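Side-chain contacts in tripeptidase (Staphylococcus aureus subsp. aureus, PDB 3RZA), which probably cleaves short peptides, most likely tripeptides, as a metal-dependent peptidase of the M20/M25/M40 family: residues Leu57-Lys62 against Glu139-Ile144; Leu134-Glu139 against Leu379-Val384; Gly168-Asn173 against Gly345-Thr350; Ile232-Leu237 against Glu290-Glu295; His284-Phe289 against Ala300-Glu305. One frame throughout, in Å; residues are numbered along the deposited sequence.

Contact 1: residues Leu57-Lys62 against Glu139-Ile144; sequences LGLDVK and EVLQVI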
# COMPACT_ATOMS: atom_id res chain seq x y z
N LEU A 57 -35.75 -36.09 -1.84
CA LEU A 57 -36.50 -36.03 -0.56
C LEU A 57 -37.99 -35.58 -0.70
O LEU A 57 -38.68 -35.46 0.31
CB LEU A 57 -35.76 -35.10 0.45
CG LEU A 57 -34.41 -35.63 0.98
CD1 LEU A 57 -33.62 -34.53 1.62
CD2 LEU A 57 -34.62 -36.75 1.97
N GLY A 58 -38.46 -35.34 -1.94
CA GLY A 58 -39.89 -35.13 -2.27
C GLY A 58 -40.31 -33.66 -2.47
O GLY A 58 -41.51 -33.35 -2.42
N LEU A 59 -39.34 -32.77 -2.73
CA LEU A 59 -39.61 -31.32 -2.82
C LEU A 59 -39.70 -30.91 -4.28
O LEU A 59 -39.04 -31.51 -5.12
CB LEU A 59 -38.52 -30.52 -2.10
CG LEU A 59 -38.61 -30.53 -0.56
CD1 LEU A 59 -38.16 -31.86 0.06
CD2 LEU A 59 -37.83 -29.38 0.06
N ASP A 60 -40.54 -29.90 -4.56
CA ASP A 60 -40.55 -29.25 -5.89
C ASP A 60 -39.49 -28.15 -5.86
O ASP A 60 -39.59 -27.17 -5.11
CB ASP A 60 -41.93 -28.66 -6.24
CG ASP A 60 -41.99 -28.10 -7.70
OD1 ASP A 60 -41.60 -26.93 -7.91
OD2 ASP A 60 -42.45 -28.81 -8.62
N VAL A 61 -38.45 -28.32 -6.69
CA VAL A 61 -37.31 -27.40 -6.69
C VAL A 61 -37.37 -26.47 -7.90
O VAL A 61 -37.48 -26.94 -9.01
CB VAL A 61 -35.98 -28.17 -6.69
CG1 VAL A 61 -34.80 -27.21 -6.83
CG2 VAL A 61 -35.86 -28.96 -5.40
N LYS A 62 -37.34 -25.16 -7.64
CA LYS A 62 -37.25 -24.14 -8.69
C LYS A 62 -35.95 -23.39 -8.53
O LYS A 62 -35.44 -23.26 -7.40
CB LYS A 62 -38.46 -23.17 -8.65
CG LYS A 62 -39.83 -23.88 -8.80
CD LYS A 62 -40.72 -23.25 -9.86
CE LYS A 62 -42.14 -23.88 -9.88
NZ LYS A 62 -42.17 -25.28 -10.40
N GLU A 139 -30.99 -33.76 6.66
CA GLU A 139 -31.33 -34.74 7.67
C GLU A 139 -32.77 -34.58 8.17
O GLU A 139 -33.49 -35.55 8.26
CB GLU A 139 -30.35 -34.65 8.87
CG GLU A 139 -30.69 -35.55 10.08
CD GLU A 139 -30.72 -37.04 9.73
OE1 GLU A 139 -29.99 -37.47 8.80
OE2 GLU A 139 -31.45 -37.78 10.41
N VAL A 140 -33.16 -33.35 8.51
CA VAL A 140 -34.54 -33.09 8.97
C VAL A 140 -35.59 -33.53 7.94
O VAL A 140 -36.58 -34.18 8.30
CB VAL A 140 -34.75 -31.58 9.38
CG1 VAL A 140 -36.24 -31.22 9.50
CG2 VAL A 140 -34.05 -31.29 10.67
N LEU A 141 -35.33 -33.22 6.66
CA LEU A 141 -36.24 -33.65 5.58
C LEU A 141 -36.35 -35.16 5.52
O LEU A 141 -37.46 -35.68 5.40
CB LEU A 141 -35.80 -33.09 4.20
CG LEU A 141 -36.18 -31.64 3.93
CD1 LEU A 141 -35.43 -31.10 2.73
CD2 LEU A 141 -37.73 -31.48 3.75
N GLN A 142 -35.20 -35.83 5.66
CA GLN A 142 -35.17 -37.30 5.65
C GLN A 142 -35.91 -37.92 6.85
O GLN A 142 -36.56 -38.92 6.70
CB GLN A 142 -33.73 -37.83 5.55
CG GLN A 142 -33.66 -39.29 5.11
CD GLN A 142 -32.37 -39.63 4.35
OE1 GLN A 142 -31.57 -38.74 4.01
NE2 GLN A 142 -32.16 -40.91 4.09
N VAL A 143 -35.81 -37.30 8.04
CA VAL A 143 -36.59 -37.74 9.23
C VAL A 143 -38.10 -37.52 9.05
O VAL A 143 -38.91 -38.36 9.42
CB VAL A 143 -36.12 -37.01 10.54
CG1 VAL A 143 -37.07 -37.30 11.73
CG2 VAL A 143 -34.70 -37.40 10.90
N ILE A 144 -38.48 -36.36 8.50
CA ILE A 144 -39.89 -36.07 8.18
C ILE A 144 -40.49 -37.09 7.19
O ILE A 144 -41.58 -37.65 7.46
CB ILE A 144 -40.06 -34.62 7.65
CG1 ILE A 144 -39.87 -33.62 8.79
CG2 ILE A 144 -41.45 -34.44 7.00
CD1 ILE A 144 -39.66 -32.16 8.35
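Leu-57 packs against helix 128-147 with both of its methyl groups. Its CD1 lies 3.7 Å from CB of Leu-141, at the root of that side chain. Its CD2 rests against the backbone of the next residue, 3.8 Å from CA of Gln-142, and also touches the CB there. The two methyls of Leu-57 thus straddle two consecutive helix residues. Gly-58 follows with a positive phi (101°) and completes a Schellman motif at the end of helix 46-56. This turn sends the chain from the helix into edge strand 60-63 of the large mixed sheet, and Leu-57 and Leu-59, on either side of Gly-58 in sequence, both point toward helix 128-147. The contact therefore packs a helix-to-strand connection on the helix that carries Leu-141. Leu-59 meets Leu-141 tip to tip. Its CD1 is 3.7 Å from CD2 of Leu-141 and its CD2 is 4.0 Å from CD1 of Leu-141. The buried Leu-141 also touches Phe-54 of helix 46-56 and Met-81 of strand 77-81.

Contact 2: residues Leu134-Glu139 against Leu379-Val384; sequences LAAMLE and LLASQV
Ala-136 and Ala-381 bring two helices together at very short range. Their CA atoms are 4.4 Å apart, the closest pair between the two segments. Residues 134-139 belong to helix 128-147 and residues 379-384 to helix 374-393. No hydrogen bond joins them. Two of the three touching side chains, all buried, are single methyl groups. CB of Ala-136 points toward the other helix and comes within 4.0 Å of CA of Ala-381, so a methyl group lies directly on the opposing backbone. The methyl of Ala-381 points back, and the CB atoms of the two alanines are 4.3 Å apart. Leu-380 flanks this pair. Its CG is set anti to the backbone N (chi1 -178°), which carries the branched end nearer to helix 128-147 than its CB direction alone would suggest. CD2 of Leu-380 then lies 4.0 Å from CB of Ala-136. Leu-26 of helix 23-34 touches Ala-381 and Glu-139, while Ile-185 touches Leu-380. On the sheet side, Met-137, a selenomethionine, turns away to pack on strands 93-98 and 154-159. Helix 128-147 is thus sandwiched between the sheet and other helices. Such close approach of two helices through alanines is part of the helical layer on the alpha/beta domain that carries the metal site, as in M20 peptidases; the side chain of Leu-380 is about 11 Å from the bound zinc ion.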
# COMPACT_ATOMS: atom_id res chain seq x y z
N LEU A 134 -26.88 -26.72 5.82
CA LEU A 134 -27.39 -27.57 4.75
C LEU A 134 -27.59 -29.01 5.20
O LEU A 134 -28.59 -29.63 4.84
CB LEU A 134 -26.46 -27.55 3.53
CG LEU A 134 -26.37 -26.21 2.78
CD1 LEU A 134 -25.32 -26.29 1.70
CD2 LEU A 134 -27.70 -25.82 2.19
N ALA A 135 -26.64 -29.54 5.97
CA ALA A 135 -26.70 -30.90 6.45
C ALA A 135 -27.90 -31.09 7.38
O ALA A 135 -28.71 -32.03 7.19
CB ALA A 135 -25.39 -31.27 7.16
N ALA A 136 -28.03 -30.17 8.34
CA ALA A 136 -29.19 -30.08 9.23
C ALA A 136 -30.52 -30.10 8.47
O ALA A 136 -31.43 -30.90 8.80
CB ALA A 136 -29.08 -28.83 10.13
N MSE A 137 -30.63 -29.27 7.44
CA MSE A 137 -31.82 -29.28 6.57
C MSE A 137 -32.10 -30.65 5.93
O MSE A 137 -33.23 -31.16 5.99
CB MSE A 137 -31.69 -28.26 5.45
CG MSE A 137 -31.79 -26.80 5.84
SE MSE A 137 -31.30 -25.75 4.28
CE MSE A 137 -31.59 -24.10 5.12
N LEU A 138 -31.07 -31.25 5.32
CA LEU A 138 -31.24 -32.51 4.58
C LEU A 138 -31.65 -33.66 5.51
O LEU A 138 -32.56 -34.42 5.19
CB LEU A 138 -29.97 -32.87 3.79
CG LEU A 138 -29.64 -31.90 2.64
CD1 LEU A 138 -28.18 -32.00 2.20
CD2 LEU A 138 -30.54 -32.13 1.48
N GLU A 139 -30.99 -33.76 6.66
CA GLU A 139 -31.33 -34.74 7.67
C GLU A 139 -32.77 -34.58 8.17
O GLU A 139 -33.49 -35.55 8.26
CB GLU A 139 -30.35 -34.65 8.87
CG GLU A 139 -30.69 -35.55 10.08
CD GLU A 139 -30.72 -37.04 9.73
OE1 GLU A 139 -29.99 -37.47 8.80
OE2 GLU A 139 -31.45 -37.78 10.41
N LEU A 379 -27.72 -31.09 17.86
CA LEU A 379 -28.71 -30.16 18.43
C LEU A 379 -29.37 -29.25 17.39
O LEU A 379 -30.56 -28.95 17.53
CB LEU A 379 -28.09 -29.29 19.57
CG LEU A 379 -27.77 -30.01 20.88
CD1 LEU A 379 -26.94 -29.10 21.77
CD2 LEU A 379 -29.05 -30.50 21.63
N LEU A 380 -28.62 -28.80 16.38
CA LEU A 380 -29.16 -27.91 15.33
C LEU A 380 -30.20 -28.61 14.47
O LEU A 380 -31.24 -28.04 14.18
CB LEU A 380 -28.04 -27.36 14.41
CG LEU A 380 -28.44 -26.37 13.28
CD1 LEU A 380 -29.03 -25.06 13.86
CD2 LEU A 380 -27.23 -26.09 12.34
N ALA A 381 -29.85 -29.81 13.99
CA ALA A 381 -30.81 -30.68 13.28
C ALA A 381 -32.06 -30.98 14.13
O ALA A 381 -33.19 -30.88 13.63
CB ALA A 381 -30.13 -31.98 12.84
N SER A 382 -31.86 -31.29 15.41
CA SER A 382 -33.00 -31.48 16.34
C SER A 382 -33.82 -30.19 16.51
O SER A 382 -35.05 -30.27 16.57
CB SER A 382 -32.50 -31.98 17.68
OG SER A 382 -31.84 -33.21 17.50
N GLN A 383 -33.15 -29.02 16.53
CA GLN A 383 -33.84 -27.74 16.67
C GLN A 383 -34.66 -27.38 15.43
O GLN A 383 -35.79 -26.99 15.57
CB GLN A 383 -32.88 -26.59 16.95
CG GLN A 383 -33.59 -25.34 17.52
CD GLN A 383 -32.77 -24.10 17.51
OE1 GLN A 383 -31.64 -24.06 16.97
NE2 GLN A 383 -33.32 -23.04 18.11
N VAL A 384 -34.08 -27.50 14.25
CA VAL A 384 -34.83 -27.27 13.00
C VAL A 384 -36.08 -28.19 12.93
O VAL A 384 -37.17 -27.72 12.55
CB VAL A 384 -33.97 -27.48 11.74
CG1 VAL A 384 -34.81 -27.27 10.48
CG2 VAL A 384 -32.73 -26.54 11.73

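Contact 3: residues Gly168-Asn173 against Gly345-Thr350; sequences GAKELN and GSIINT
Ala-169 and Ile-347 mark the closest backbone approach, with CA atoms 6.2 Å apart, where the short helices 167-171 and 344-348 meet. The methyl of Ala-169 points at Ile-347, and the CB atoms of Ala-169 and Ile-347 are 3.8 Å apart. CG2 of Ile-347 rests on the backbone, 3.5 Å from O of Ala-169. It gets there because CG2 stands anti to the backbone N of Ile-347, while CG1 (chi1 -58°) stands beside that N. The other branch ends in CD1, which lies 4.0 Å from CE of Lys-170. The extended lysine crosses Ile-347 at about a right angle, so its aliphatic part covers the isoleucine tip. Its NZ is hydrogen-bonded to the carbonyl oxygens of Ser-307 and Gly-165. Both short helices lie in the metal-binding domain; the side chain of Ala-169 is about 11 Å from the bound zinc ion. Further along, Leu-172 supplies a second patch of apolar contact. Its CD2 is 3.7 Å from CD1 of Ile-348, whose end comes nearer than its CB direction implies. The carbonyl O of Ile-347 accepts a hydrogen bond from OG1 of Thr-350 at 2.7 Å, in the carbonyl plane.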
# COMPACT_ATOMS: atom_id res chain seq x y z
N GLY A 168 -26.21 -13.56 -3.97
CA GLY A 168 -27.30 -14.46 -4.38
C GLY A 168 -28.64 -14.08 -3.78
O GLY A 168 -29.64 -14.01 -4.51
N ALA A 169 -28.66 -13.81 -2.47
CA ALA A 169 -29.87 -13.24 -1.82
C ALA A 169 -30.38 -11.95 -2.52
O ALA A 169 -31.61 -11.76 -2.68
CB ALA A 169 -29.61 -12.97 -0.33
N LYS A 170 -29.45 -11.09 -2.95
CA LYS A 170 -29.77 -9.85 -3.70
C LYS A 170 -30.31 -10.08 -5.10
O LYS A 170 -31.01 -9.21 -5.64
CB LYS A 170 -28.54 -8.93 -3.80
CG LYS A 170 -28.21 -8.22 -2.51
CD LYS A 170 -26.85 -7.55 -2.55
CE LYS A 170 -26.59 -6.81 -1.23
NZ LYS A 170 -25.19 -6.42 -1.08
N GLU A 171 -29.93 -11.19 -5.72
CA GLU A 171 -30.44 -11.60 -7.05
C GLU A 171 -31.64 -12.54 -6.97
O GLU A 171 -32.20 -12.91 -8.01
CB GLU A 171 -29.31 -12.27 -7.85
CG GLU A 171 -28.15 -11.32 -8.19
CD GLU A 171 -28.51 -10.29 -9.25
OE1 GLU A 171 -28.95 -10.69 -10.34
OE2 GLU A 171 -28.37 -9.08 -8.98
N LEU A 172 -32.04 -12.92 -5.76
CA LEU A 172 -33.16 -13.83 -5.54
C LEU A 172 -34.48 -13.30 -6.14
O LEU A 172 -34.86 -12.14 -5.93
CB LEU A 172 -33.33 -14.10 -4.03
CG LEU A 172 -34.06 -15.32 -3.53
CD1 LEU A 172 -33.40 -16.61 -4.02
CD2 LEU A 172 -34.03 -15.26 -2.01
N ASN A 173 -35.12 -14.13 -6.97
CA ASN A 173 -36.48 -13.86 -7.42
C ASN A 173 -37.44 -14.05 -6.24
O ASN A 173 -37.79 -15.16 -5.89
CB ASN A 173 -36.84 -14.78 -8.58
CG ASN A 173 -38.19 -14.45 -9.20
OD1 ASN A 173 -38.92 -13.55 -8.76
ND2 ASN A 173 -38.52 -15.18 -10.25
N GLY A 345 -30.56 -13.46 5.69
CA GLY A 345 -31.67 -12.93 6.46
C GLY A 345 -31.82 -11.42 6.45
O GLY A 345 -32.93 -10.94 6.53
N SER A 346 -30.70 -10.70 6.35
CA SER A 346 -30.71 -9.23 6.21
C SER A 346 -31.39 -8.79 4.92
O SER A 346 -32.06 -7.76 4.90
CB SER A 346 -29.29 -8.64 6.24
OG SER A 346 -28.53 -9.04 7.39
N ILE A 347 -31.21 -9.57 3.84
CA ILE A 347 -31.85 -9.28 2.57
C ILE A 347 -33.30 -9.75 2.55
O ILE A 347 -34.18 -9.02 2.07
CB ILE A 347 -31.09 -9.91 1.39
CG1 ILE A 347 -29.63 -9.41 1.34
CG2 ILE A 347 -31.79 -9.58 0.06
CD1 ILE A 347 -29.46 -7.84 1.39
N ILE A 348 -33.55 -10.94 3.09
CA ILE A 348 -34.88 -11.56 3.00
C ILE A 348 -35.91 -10.75 3.80
O ILE A 348 -37.04 -10.58 3.34
CB ILE A 348 -34.88 -13.05 3.49
CG1 ILE A 348 -33.94 -13.92 2.62
CG2 ILE A 348 -36.35 -13.63 3.55
CD1 ILE A 348 -34.60 -14.71 1.56
N ASN A 349 -35.50 -10.24 4.97
CA ASN A 349 -36.32 -9.26 5.72
C ASN A 349 -36.82 -8.07 4.88
O ASN A 349 -37.95 -7.65 5.07
CB ASN A 349 -35.58 -8.72 6.99
CG ASN A 349 -35.78 -9.63 8.22
OD1 ASN A 349 -36.90 -9.83 8.67
ND2 ASN A 349 -34.68 -10.16 8.77
N THR A 350 -36.01 -7.58 3.92
CA THR A 350 -36.46 -6.48 3.01
C THR A 350 -37.60 -6.87 2.03
O THR A 350 -38.25 -5.99 1.49
CB THR A 350 -35.29 -5.85 2.16
OG1 THR A 350 -34.98 -6.68 1.04
CG2 THR A 350 -34.04 -5.59 3.02

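Contact 4: residues Ile232-Leu237 against Glu290-Glu295; sequences ISRMKL and ETTASE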
# COMPACT_ATOMS: atom_id res chain seq x y z
N ILE A 232 -8.28 11.18 9.61
CA ILE A 232 -8.48 10.03 10.50
C ILE A 232 -8.38 10.39 11.99
O ILE A 232 -9.20 9.91 12.79
CB ILE A 232 -7.49 8.87 10.19
CG1 ILE A 232 -7.82 8.21 8.86
CG2 ILE A 232 -7.49 7.82 11.29
CD1 ILE A 232 -6.71 7.20 8.42
N SER A 233 -7.43 11.26 12.35
CA SER A 233 -7.29 11.74 13.75
C SER A 233 -8.47 12.61 14.21
O SER A 233 -8.79 12.65 15.40
CB SER A 233 -5.97 12.50 13.96
OG SER A 233 -5.95 13.21 15.20
N ARG A 234 -9.10 13.32 13.27
CA ARG A 234 -10.28 14.15 13.58
C ARG A 234 -11.60 13.36 13.72
O ARG A 234 -12.56 13.90 14.21
CB ARG A 234 -10.49 15.21 12.49
CG ARG A 234 -9.34 16.17 12.33
CD ARG A 234 -9.61 17.12 11.19
NE ARG A 234 -8.47 18.02 10.95
CZ ARG A 234 -8.52 19.18 10.29
NH1 ARG A 234 -9.65 19.62 9.72
NH2 ARG A 234 -7.42 19.91 10.16
N MSE A 235 -11.60 12.08 13.32
CA MSE A 235 -12.81 11.32 13.00
C MSE A 235 -13.19 10.51 14.20
O MSE A 235 -12.32 10.07 14.93
CB MSE A 235 -12.46 10.36 11.83
CG MSE A 235 -13.59 9.93 11.01
SE MSE A 235 -12.99 9.15 9.37
CE MSE A 235 -12.66 10.81 8.34
N LYS A 236 -14.49 10.32 14.42
CA LYS A 236 -15.00 9.33 15.38
C LYS A 236 -14.88 7.96 14.71
O LYS A 236 -15.36 7.76 13.58
CB LYS A 236 -16.46 9.60 15.74
CG LYS A 236 -16.73 10.98 16.40
CD LYS A 236 -18.16 11.05 17.05
CE LYS A 236 -19.01 12.35 16.72
NZ LYS A 236 -20.19 12.07 15.76
N LEU A 237 -14.19 7.04 15.37
CA LEU A 237 -13.87 5.73 14.81
C LEU A 237 -13.86 4.72 15.94
O LEU A 237 -13.86 5.10 17.11
CB LEU A 237 -12.48 5.77 14.16
CG LEU A 237 -12.33 6.50 12.84
CD1 LEU A 237 -10.85 6.60 12.45
CD2 LEU A 237 -13.10 5.82 11.74
N GLU A 290 -13.51 15.57 3.33
CA GLU A 290 -13.66 16.66 2.38
C GLU A 290 -13.14 18.00 2.93
O GLU A 290 -12.30 18.65 2.28
CB GLU A 290 -15.12 16.78 1.93
CG GLU A 290 -15.55 15.57 1.04
CD GLU A 290 -17.03 15.63 0.59
OE1 GLU A 290 -17.82 16.35 1.22
OE2 GLU A 290 -17.39 14.92 -0.40
N THR A 291 -13.55 18.35 4.15
CA THR A 291 -13.15 19.61 4.77
C THR A 291 -11.67 19.62 5.17
O THR A 291 -11.03 20.66 5.02
CB THR A 291 -14.02 19.98 6.00
OG1 THR A 291 -13.94 18.94 6.96
CG2 THR A 291 -15.44 20.16 5.61
N THR A 292 -11.12 18.49 5.63
CA THR A 292 -9.69 18.39 5.96
C THR A 292 -8.79 18.53 4.72
O THR A 292 -7.77 19.25 4.76
CB THR A 292 -9.33 17.08 6.69
OG1 THR A 292 -10.11 16.99 7.89
CG2 THR A 292 -7.82 17.02 7.07
N ALA A 293 -9.15 17.81 3.65
CA ALA A 293 -8.47 17.92 2.36
C ALA A 293 -8.47 19.35 1.83
O ALA A 293 -7.42 19.89 1.46
CB ALA A 293 -9.11 16.98 1.34
N SER A 294 -9.63 19.96 1.84
CA SER A 294 -9.78 21.32 1.32
C SER A 294 -9.00 22.36 2.14
O SER A 294 -8.29 23.19 1.55
CB SER A 294 -11.26 21.69 1.24
OG SER A 294 -11.39 23.04 0.91
N GLU A 295 -9.12 22.29 3.47
CA GLU A 295 -8.36 23.17 4.42
C GLU A 295 -6.85 23.16 4.15
O GLU A 295 -6.24 24.20 4.18
CB GLU A 295 -8.58 22.76 5.89
CG GLU A 295 -9.82 23.36 6.57
CD GLU A 295 -10.15 22.69 7.92
OE1 GLU A 295 -9.22 22.25 8.65
OE2 GLU A 295 -11.36 22.60 8.26
O HOH W 1 -6.82 22.89 8.82
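Arg-234 reaches Glu-295 and Thr-292 with a chain extended from CG to NE, its CG placed beside the backbone N (chi1 -60°). Glu-295 is likewise extended beyond CG, and the two side chains approach at a slant. They form a salt bridge. NH1 of Arg-234 donates to OE1 of Glu-295 at 2.9 Å with an N-H...O angle of 162°. The oxygen lies almost in the guanidinium plane, but the nitrogen stands well above the carboxylate plane; the two planes are 37° apart. NH2 of Arg-234 adds a weak bond to the same OE1 at 3.3 Å. A water lies at the guanidinium edge, but its bridge to OE1 is doubtful. Thr-292 covers one guanidinium face, with CG2 3.9 Å from CZ of Arg-234. Its OG1 is close to NH1 but is not hydrogen-bonded to it; that hydroxyl bonds to O of Val-288, one turn back. Arg-234 and Glu-295 are exposed, whereas Thr-292 is buried. The bridge joins helix 224-234 to the last turn of helix 275-295. Ala-231 of helix 224-234 packs on Thr-292 of helix 275-295. Ile-232 packs on strand 244-253. Ile-232 also touches Ala-229, and Leu-237 touches Asn-226, of the second subunit.

Contact 5: residues His284-Phe289 against Ala300-Glu305; sequences HMTDVF and AEVTVE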
# COMPACT_ATOMS: atom_id res chain seq x y z
N HIS A 284 -20.58 12.21 8.72
CA HIS A 284 -19.45 12.70 9.53
C HIS A 284 -18.07 12.38 8.92
O HIS A 284 -17.23 13.28 8.81
CB HIS A 284 -19.55 12.15 10.96
CG HIS A 284 -18.31 12.34 11.77
ND1 HIS A 284 -17.88 13.58 12.17
CD2 HIS A 284 -17.41 11.45 12.26
CE1 HIS A 284 -16.77 13.46 12.88
NE2 HIS A 284 -16.46 12.17 12.94
N MSE A 285 -17.89 11.13 8.48
CA MSE A 285 -16.61 10.66 7.88
C MSE A 285 -16.37 11.37 6.53
O MSE A 285 -15.30 11.91 6.29
CB MSE A 285 -16.64 9.15 7.67
CG MSE A 285 -16.67 8.34 8.96
SE MSE A 285 -17.16 6.46 8.68
CE MSE A 285 -15.41 5.85 8.20
N THR A 286 -17.38 11.38 5.68
CA THR A 286 -17.38 12.15 4.42
C THR A 286 -17.01 13.62 4.63
O THR A 286 -16.03 14.11 4.03
CB THR A 286 -18.77 12.07 3.75
OG1 THR A 286 -19.10 10.69 3.55
CG2 THR A 286 -18.82 12.86 2.42
N ASP A 287 -17.73 14.29 5.51
CA ASP A 287 -17.46 15.72 5.79
C ASP A 287 -16.05 15.99 6.32
O ASP A 287 -15.42 16.96 5.89
CB ASP A 287 -18.49 16.31 6.77
CG ASP A 287 -19.89 16.46 6.16
OD1 ASP A 287 -20.04 16.43 4.93
OD2 ASP A 287 -20.86 16.62 6.93
N VAL A 288 -15.55 15.11 7.20
CA VAL A 288 -14.21 15.28 7.75
C VAL A 288 -13.11 15.09 6.69
O VAL A 288 -12.18 15.90 6.61
CB VAL A 288 -13.97 14.38 9.01
CG1 VAL A 288 -12.52 14.37 9.38
CG2 VAL A 288 -14.80 14.93 10.19
N PHE A 289 -13.25 14.07 5.83
CA PHE A 289 -12.33 13.91 4.68
C PHE A 289 -12.32 15.13 3.74
O PHE A 289 -11.26 15.66 3.44
CB PHE A 289 -12.70 12.65 3.85
CG PHE A 289 -12.22 11.35 4.45
CD1 PHE A 289 -10.90 11.18 4.84
CD2 PHE A 289 -13.11 10.28 4.60
CE1 PHE A 289 -10.45 9.98 5.37
CE2 PHE A 289 -12.67 9.06 5.12
CZ PHE A 289 -11.32 8.92 5.52
N ALA A 300 -10.65 15.55 -1.59
CA ALA A 300 -11.10 14.25 -1.18
C ALA A 300 -12.24 13.86 -2.08
O ALA A 300 -13.23 14.59 -2.16
CB ALA A 300 -11.56 14.30 0.25
N GLU A 301 -12.10 12.73 -2.77
CA GLU A 301 -13.23 12.07 -3.42
C GLU A 301 -13.70 10.93 -2.49
O GLU A 301 -12.92 10.01 -2.23
CB GLU A 301 -12.81 11.49 -4.78
CG GLU A 301 -13.93 10.74 -5.56
CD GLU A 301 -13.46 10.17 -6.88
OE1 GLU A 301 -12.25 10.25 -7.16
OE2 GLU A 301 -14.31 9.64 -7.65
N VAL A 302 -14.95 10.99 -2.04
CA VAL A 302 -15.53 10.03 -1.11
C VAL A 302 -16.69 9.33 -1.81
O VAL A 302 -17.53 10.02 -2.43
CB VAL A 302 -15.98 10.72 0.18
CG1 VAL A 302 -16.65 9.71 1.16
CG2 VAL A 302 -14.77 11.41 0.83
N THR A 303 -16.67 7.99 -1.84
CA THR A 303 -17.78 7.18 -2.40
C THR A 303 -18.30 6.22 -1.36
O THR A 303 -17.49 5.65 -0.61
CB THR A 303 -17.38 6.39 -3.68
OG1 THR A 303 -16.29 5.51 -3.40
CG2 THR A 303 -17.00 7.35 -4.80
N VAL A 304 -19.63 6.05 -1.31
CA VAL A 304 -20.30 5.22 -0.30
C VAL A 304 -21.11 4.10 -1.00
O VAL A 304 -21.60 4.28 -2.13
CB VAL A 304 -21.24 6.09 0.60
CG1 VAL A 304 -21.92 5.26 1.67
CG2 VAL A 304 -20.46 7.24 1.24
N GLU A 305 -21.24 2.96 -0.33
CA GLU A 305 -22.05 1.86 -0.81
C GLU A 305 -22.69 1.17 0.40
O GLU A 305 -21.99 0.90 1.37
CB GLU A 305 -21.16 0.90 -1.55
CG GLU A 305 -21.85 -0.10 -2.39
CD GLU A 305 -20.91 -1.17 -2.84
OE1 GLU A 305 -19.91 -0.82 -3.50
OE2 GLU A 305 -21.14 -2.35 -2.49
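Apolar packing between Phe-289 and two strand residues makes up much of this contact. CB of Phe-289 lies 4.1 Å from CB of Ala-300 and 3.9 Å from CG2 of Val-302. It is thus the base of the phenylalanine, more than its ring, that sits on the strand. The ring turns aside, with CG beside the backbone N (chi1 -78°); the side chain also touches Ala-231 of helix 224-234, and its ring meets Met-235. The methyl of Ala-300 also meets backbone, 3.5 Å from O of Phe-289. At Thr-286 the contact is mixed: CG1 of Val-302 lies 3.6 Å from OG1 of Thr-286 and 4.0 Å from its CG2. The hydroxyl of Thr-286 has its polar partner within the helix, the carbonyl O of Val-282. No hydrogen bond crosses the contact. The helix and strand segments run nearly antiparallel, at 166°, with their axes 8.7 Å apart. Alternate strand residues, Ala-300, Val-302 and Val-304, point at the helix, while Glu-301 and Thr-303 point away. Helix 275-295 returns into strand 299-312, and this alpha-beta unit, with the helix on one face of the sheet, is consistent with the dimerisation domain of M20 peptidases.

How the contacts relate
From the N terminus, contact 1 closes the first loop, bringing the turn after helix 46-56 onto helix 128-147. Contact 2 starts on the same helix, and the two share Glu-139; their segments alternate, so they cross. Contact 2 then spans some 240 residues to helix 374-393 and encloses the other three. Contact 3 is nested within it, tying helix 167-171 to helix 344-348 near the zinc. Contacts 4 and 5 nest inside contact 3 and cross each other. Contact 4 joins helix 224-234 to helix 275-295, and contact 5 lays that helix on strand 299-312. They lie in the elongated part of the chain, across its centre from contacts 1 and 2.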